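Local coordinates for protein streptokinase domain B (Streptococcus dysgalactiae subsp. equisimilis, PDB 1QQR) that forms the central domain of streptokinase, a non-proteolytic plasminogen activator, and probably contributes to the recognition of plasminogen during fibrinolysis, at residues 12-25 against 53-67. Numbering follows the deposited sequence.
Sequences YTVQFTPLNPDDDF and AQSILNKNHPGYTIY
Phe16 and Leu57 meet where the strand 12-18 crosses the helix 53-60 at -60°: the CD1 methyl of Leu57 stands 3.8 Å from the centroid of the Phe16 ring and almost on its normal, a CH-pi contact. Val14 CG2 lies over the rim of the opposite face, and Ile56 CG2 lies in the ring plane at the edge, 3.9 Å from Phe16 CE1. Further back along the strand, the Tyr12 OH rests 3.4 Å from Ala53 CB and is hydrogen-bonded to Glu122 on the neighbouring strand.

The ring of Phe25 stacks face to face on His61, centroids 3.9 Å apart and planes at 14°, and drives its edge into the face of Tyr64, with Phe25 CE1 3.5 Å from Tyr64 CZ. Pro18 CD sits over the rim of Phe25's other face. With CG anti to the backbone N (chi1 179°), the carboxylate of Asp22 reaches Tyr64, whose OH donates a hydrogen bond to OD2 modelled at a very short 2.4 Å; the poor order of Asp22 makes that length uncertain.

A type II turn from His61 to Tyr64 brings both aromatic partners of Phe25 together, while Gln54 OE1 accepts from Ile66 N at 3.2 Å, tying helix to following strand. The single helix 46-60 lying across the mixed sheet is the core of the beta-grasp fold, with the Phe25, His61 and Tyr64 cluster at its C-terminal end.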
loop_
_atom_site.group_PDB
_atom_site.type_symbol
_atom_site.label_atom_id
_atom_site.label_comp_id
_atom_site.label_asym_id
_atom_site.label_seq_id
_atom_site.Cartn_x
_atom_site.Cartn_y
_atom_site.Cartn_z
ATOM N N TYR A 12 2.774 -2.841 -2.824
ATOM C CA TYR A 12 1.687 -1.885 -2.746
ATOM C C TYR A 12 0.383 -2.409 -3.294
ATOM O O TYR A 12 0.349 -3.082 -4.319
ATOM C CB TYR A 12 2.101 -0.637 -3.527
ATOM C CG TYR A 12 1.126 0.504 -3.478
ATOM C CD1 TYR A 12 1.009 1.292 -2.349
ATOM C CD2 TYR A 12 0.327 0.805 -4.581
ATOM C CE1 TYR A 12 0.122 2.362 -2.312
ATOM C CE2 TYR A 12 -0.574 1.878 -4.563
ATOM C CZ TYR A 12 -0.669 2.658 -3.427
ATOM O OH TYR A 12 -1.504 3.763 -3.420
ATOM N N THR A 13 -0.689 -2.137 -2.578
ATOM C CA THR A 13 -2.005 -2.500 -3.058
ATOM C C THR A 13 -2.957 -1.330 -2.747
ATOM O O THR A 13 -2.878 -0.692 -1.685
ATOM C CB THR A 13 -2.523 -3.809 -2.455
ATOM O OG1 THR A 13 -3.744 -4.149 -3.112
ATOM C CG2 THR A 13 -2.791 -3.685 -0.986
ATOM N N VAL A 14 -3.822 -1.029 -3.701
ATOM C CA VAL A 14 -4.755 0.072 -3.570
ATOM C C VAL A 14 -6.154 -0.312 -4.037
ATOM O O VAL A 14 -6.323 -1.021 -5.029
ATOM C CB VAL A 14 -4.271 1.308 -4.391
ATOM C CG1 VAL A 14 -4.180 0.962 -5.852
ATOM C CG2 VAL A 14 -5.207 2.485 -4.185
ATOM N N GLN A 15 -7.146 0.155 -3.289
ATOM C CA GLN A 15 -8.549 -0.070 -3.594
ATOM C C GLN A 15 -9.147 1.318 -3.933
ATOM O O GLN A 15 -8.832 2.321 -3.275
ATOM C CB GLN A 15 -9.243 -0.700 -2.375
ATOM C CG GLN A 15 -10.765 -0.519 -2.353
ATOM C CD GLN A 15 -11.442 -1.170 -1.138
ATOM O OE1 GLN A 15 -11.049 -0.943 0.021
ATOM N NE2 GLN A 15 -12.472 -1.974 -1.401
ATOM N N PHE A 16 -9.999 1.380 -4.953
ATOM C CA PHE A 16 -10.591 2.654 -5.359
ATOM C C PHE A 16 -12.092 2.653 -5.185
ATOM O O PHE A 16 -12.760 1.736 -5.657
ATOM C CB PHE A 16 -10.281 2.939 -6.830
ATOM C CG PHE A 16 -8.816 3.124 -7.128
ATOM C CD1 PHE A 16 -8.128 2.200 -7.898
ATOM C CD2 PHE A 16 -8.135 4.251 -6.677
ATOM C CE1 PHE A 16 -6.775 2.397 -8.223
ATOM C CE2 PHE A 16 -6.788 4.458 -6.995
ATOM C CZ PHE A 16 -6.108 3.528 -7.770
ATOM N N THR A 17 -12.632 3.671 -4.517
ATOM C CA THR A 17 -14.081 3.765 -4.333
ATOM C C THR A 17 -14.647 5.040 -4.960
ATOM O O THR A 17 -14.358 6.143 -4.515
ATOM C CB THR A 17 -14.468 3.721 -2.850
ATOM O OG1 THR A 17 -13.921 2.541 -2.257
ATOM C CG2 THR A 17 -15.994 3.673 -2.698
ATOM N N PRO A 18 -15.465 4.894 -6.011
ATOM C CA PRO A 18 -16.092 6.011 -6.730
ATOM C C PRO A 18 -17.164 6.688 -5.892
ATOM O O PRO A 18 -17.935 6.005 -5.236
ATOM C CB PRO A 18 -16.660 5.332 -7.967
ATOM C CG PRO A 18 -17.064 4.008 -7.446
ATOM C CD PRO A 18 -15.872 3.603 -6.600
ATOM N N LEU A 19 -17.203 8.021 -5.901
ATOM C CA LEU A 19 -18.190 8.755 -5.117
ATOM C C LEU A 19 -19.623 8.344 -5.447
ATOM O O LEU A 19 -20.448 8.228 -4.546
ATOM C CB LEU A 19 -17.988 10.262 -5.259
ATOM C CG LEU A 19 -16.896 10.865 -4.344
ATOM C CD1 LEU A 19 -16.788 10.055 -3.050
ATOM C CD2 LEU A 19 -15.560 10.854 -5.035
ATOM N N ASN A 20 -19.934 8.133 -6.722
ATOM C CA ASN A 20 -21.253 7.615 -7.074
ATOM C C ASN A 20 -21.012 6.354 -7.930
ATOM O O ASN A 20 -20.085 6.314 -8.746
ATOM C CB ASN A 20 -22.147 8.672 -7.765
ATOM C CG ASN A 20 -21.494 9.335 -8.956
ATOM O OD1 ASN A 20 -21.251 8.698 -9.983
ATOM N ND2 ASN A 20 -21.223 10.636 -8.834
ATOM N N PRO A 21 -21.840 5.303 -7.735
ATOM C CA PRO A 21 -21.786 3.997 -8.416
ATOM C C PRO A 21 -21.231 3.878 -9.833
ATOM O O PRO A 21 -21.368 4.782 -10.652
ATOM C CB PRO A 21 -23.231 3.492 -8.323
ATOM C CG PRO A 21 -24.032 4.747 -8.179
ATOM C CD PRO A 21 -23.195 5.520 -7.198
ATOM N N ASP A 22 -20.595 2.739 -10.092
ATOM C CA ASP A 22 -20.021 2.397 -11.393
ATOM C C ASP A 22 -19.600 0.927 -11.340
ATOM O O ASP A 22 -18.813 0.528 -10.482
ATOM C CB ASP A 22 -18.805 3.269 -11.716
ATOM C CG ASP A 22 -18.172 2.916 -13.066
ATOM O OD1 ASP A 22 -17.946 1.714 -13.336
ATOM O OD2 ASP A 22 -17.891 3.839 -13.858
ATOM N N ASP A 23 -20.125 0.128 -12.262
ATOM C CA ASP A 23 -19.825 -1.300 -12.310
ATOM C C ASP A 23 -18.361 -1.661 -12.508
ATOM O O ASP A 23 -17.856 -2.568 -11.848
ATOM C CB ASP A 23 -20.650 -1.980 -13.405
ATOM C CG ASP A 23 -22.128 -2.001 -13.086
ATOM O OD1 ASP A 23 -22.478 -2.324 -11.926
ATOM O OD2 ASP A 23 -22.937 -1.703 -13.994
ATOM N N ASP A 24 -17.684 -0.967 -13.419
ATOM C CA ASP A 24 -16.275 -1.250 -13.694
ATOM C C ASP A 24 -15.476 -1.505 -12.422
ATOM O O ASP A 24 -14.463 -2.214 -12.446
ATOM C CB ASP A 24 -15.651 -0.100 -14.485
ATOM C CG ASP A 24 -16.324 0.112 -15.830
ATOM O OD1 ASP A 24 -16.367 -0.853 -16.630
ATOM O OD2 ASP A 24 -16.807 1.242 -16.082
ATOM N N PHE A 25 -15.933 -0.923 -11.314
ATOM C CA PHE A 25 -15.268 -1.112 -10.033
ATOM C C PHE A 25 -15.837 -2.351 -9.342
ATOM O O PHE A 25 -16.620 -2.260 -8.396
ATOM C CB PHE A 25 -15.421 0.131 -9.147
ATOM C CG PHE A 25 -14.634 1.318 -9.636
ATOM C CD1 PHE A 25 -15.150 2.160 -10.616
ATOM C CD2 PHE A 25 -13.352 1.564 -9.158
ATOM C CE1 PHE A 25 -14.398 3.218 -11.116
ATOM C CE2 PHE A 25 -12.592 2.618 -9.653
ATOM C CZ PHE A 25 -13.115 3.446 -10.631
ATOM N N ALA A 53 -0.700 5.697 -6.925
ATOM C CA ALA A 53 -2.114 5.388 -7.034
ATOM C C ALA A 53 -2.729 6.050 -8.286
ATOM O O ALA A 53 -3.472 5.415 -9.029
ATOM C CB ALA A 53 -2.849 5.840 -5.754
ATOM N N GLN A 54 -2.401 7.315 -8.528
ATOM C CA GLN A 54 -2.943 8.022 -9.679
ATOM C C GLN A 54 -2.541 7.287 -10.953
ATOM O O GLN A 54 -3.359 7.095 -11.844
ATOM C CB GLN A 54 -2.445 9.482 -9.700
ATOM C CG GLN A 54 -3.022 10.384 -10.827
ATOM C CD GLN A 54 -4.571 10.431 -10.850
ATOM O OE1 GLN A 54 -5.211 10.905 -9.900
ATOM N NE2 GLN A 54 -5.168 9.936 -11.944
ATOM N N SER A 55 -1.296 6.831 -11.041
ATOM C CA SER A 55 -0.893 6.148 -12.260
ATOM C C SER A 55 -1.620 4.808 -12.401
ATOM O O SER A 55 -2.034 4.428 -13.502
ATOM C CB SER A 55 0.637 5.984 -12.322
ATOM O OG SER A 55 1.095 4.760 -11.773
ATOM N N ILE A 56 -1.804 4.091 -11.298
ATOM C CA ILE A 56 -2.519 2.824 -11.381
ATOM C C ILE A 56 -3.970 3.097 -11.783
ATOM O O ILE A 56 -4.542 2.373 -12.602
ATOM C CB ILE A 56 -2.483 2.094 -10.048
ATOM C CG1 ILE A 56 -1.077 1.525 -9.837
ATOM C CG2 ILE A 56 -3.558 1.023 -10.009
ATOM C CD1 ILE A 56 -0.876 0.843 -8.528
ATOM N N LEU A 57 -4.547 4.157 -11.208
ATOM C CA LEU A 57 -5.917 4.564 -11.505
ATOM C C LEU A 57 -6.053 4.890 -12.998
ATOM O O LEU A 57 -7.038 4.527 -13.626
ATOM C CB LEU A 57 -6.317 5.800 -10.675
ATOM C CG LEU A 57 -7.757 6.281 -10.930
ATOM C CD1 LEU A 57 -8.740 5.161 -10.531
ATOM C CD2 LEU A 57 -8.052 7.552 -10.135
ATOM N N ASN A 58 -5.063 5.571 -13.562
ATOM C CA ASN A 58 -5.101 5.909 -14.980
ATOM C C ASN A 58 -5.185 4.655 -15.834
ATOM O O ASN A 58 -6.037 4.565 -16.711
ATOM C CB ASN A 58 -3.863 6.719 -15.389
ATOM C CG ASN A 58 -3.905 8.155 -14.881
ATOM O OD1 ASN A 58 -2.898 8.875 -14.929
ATOM N ND2 ASN A 58 -5.073 8.585 -14.397
ATOM N N LYS A 59 -4.319 3.678 -15.574
ATOM C CA LYS A 59 -4.330 2.453 -16.367
ATOM C C LYS A 59 -5.626 1.669 -16.251
ATOM O O LYS A 59 -6.241 1.349 -17.258
ATOM C CB LYS A 59 -3.178 1.530 -15.981
ATOM C CG LYS A 59 -1.798 2.132 -16.131
ATOM C CD LYS A 59 -0.723 1.114 -15.708
ATOM C CE LYS A 59 0.689 1.697 -15.759
ATOM N NZ LYS A 59 1.723 0.692 -15.354
ATOM N N ASN A 60 -6.052 1.363 -15.031
ATOM C CA ASN A 60 -7.270 0.576 -14.845
ATOM C C ASN A 60 -8.581 1.315 -14.996
ATOM O O ASN A 60 -9.580 0.712 -15.358
ATOM C CB ASN A 60 -7.276 -0.098 -13.477
ATOM C CG ASN A 60 -6.074 -0.981 -13.257
ATOM O OD1 ASN A 60 -5.566 -1.609 -14.187
ATOM N ND2 ASN A 60 -5.623 -1.054 -12.017
ATOM N N HIS A 61 -8.595 2.613 -14.715
ATOM C CA HIS A 61 -9.840 3.360 -14.807
ATOM C C HIS A 61 -9.689 4.731 -15.431
ATOM O O HIS A 61 -9.800 5.762 -14.752
ATOM C CB HIS A 61 -10.458 3.482 -13.424
ATOM C CG HIS A 61 -10.728 2.162 -12.775
ATOM N ND1 HIS A 61 -9.940 1.654 -11.765
ATOM C CD2 HIS A 61 -11.700 1.247 -12.991
ATOM C CE1 HIS A 61 -10.419 0.483 -11.383
ATOM N NE2 HIS A 61 -11.487 0.214 -12.112
ATOM N N PRO A 62 -9.442 4.761 -16.750
ATOM C CA PRO A 62 -9.272 6.014 -17.491
ATOM C C PRO A 62 -10.550 6.858 -17.325
ATOM O O PRO A 62 -11.668 6.334 -17.340
ATOM C CB PRO A 62 -9.033 5.528 -18.920
ATOM C CG PRO A 62 -9.892 4.297 -18.987
ATOM C CD PRO A 62 -9.590 3.615 -17.672
ATOM N N GLY A 63 -10.382 8.157 -17.136
ATOM C CA GLY A 63 -11.541 9.006 -16.928
ATOM C C GLY A 63 -11.795 9.350 -15.463
ATOM O O GLY A 63 -12.572 10.266 -15.174
ATOM N N TYR A 64 -11.161 8.624 -14.538
ATOM C CA TYR A 64 -11.330 8.897 -13.112
ATOM C C TYR A 64 -10.085 9.554 -12.554
ATOM O O TYR A 64 -9.019 9.465 -13.149
ATOM C CB TYR A 64 -11.589 7.610 -12.328
ATOM C CG TYR A 64 -13.001 7.085 -12.409
ATOM C CD1 TYR A 64 -13.449 6.389 -13.528
ATOM C CD2 TYR A 64 -13.896 7.291 -11.364
ATOM C CE1 TYR A 64 -14.755 5.911 -13.604
ATOM C CE2 TYR A 64 -15.209 6.821 -11.431
ATOM C CZ TYR A 64 -15.629 6.132 -12.549
ATOM O OH TYR A 64 -16.917 5.649 -12.604
ATOM N N THR A 65 -10.226 10.214 -11.410
ATOM C CA THR A 65 -9.103 10.868 -10.744
ATOM C C THR A 65 -9.239 10.672 -9.241
ATOM O O THR A 65 -10.335 10.423 -8.750
ATOM C CB THR A 65 -9.062 12.394 -11.010
ATOM O OG1 THR A 65 -8.065 13.001 -10.162
ATOM C CG2 THR A 65 -10.394 13.030 -10.699
ATOM N N ILE A 66 -8.123 10.780 -8.524
ATOM C CA ILE A 66 -8.118 10.646 -7.079
ATOM C C ILE A 66 -8.895 11.834 -6.555
ATOM O O ILE A 66 -8.688 12.960 -6.994
ATOM C CB ILE A 66 -6.707 10.781 -6.461
ATOM C CG1 ILE A 66 -5.776 9.691 -6.974
ATOM C CG2 ILE A 66 -6.811 10.751 -4.940
ATOM C CD1 ILE A 66 -6.125 8.336 -6.527
ATOM N N TYR A 67 -9.785 11.587 -5.611
ATOM C CA TYR A 67 -10.542 12.662 -5.022
ATOM C C TYR A 67 -9.879 12.834 -3.677
ATOM O O TYR A 67 -9.381 13.902 -3.365
ATOM C CB TYR A 67 -12.028 12.308 -4.857
ATOM C CG TYR A 67 -12.732 13.419 -4.126
ATOM C CD1 TYR A 67 -12.715 14.719 -4.635
ATOM C CD2 TYR A 67 -13.275 13.215 -2.862
ATOM C CE1 TYR A 67 -13.207 15.787 -3.896
ATOM C CE2 TYR A 67 -13.769 14.278 -2.111
ATOM C CZ TYR A 67 -13.727 15.565 -2.632
ATOM O OH TYR A 67 -14.168 16.633 -1.882
#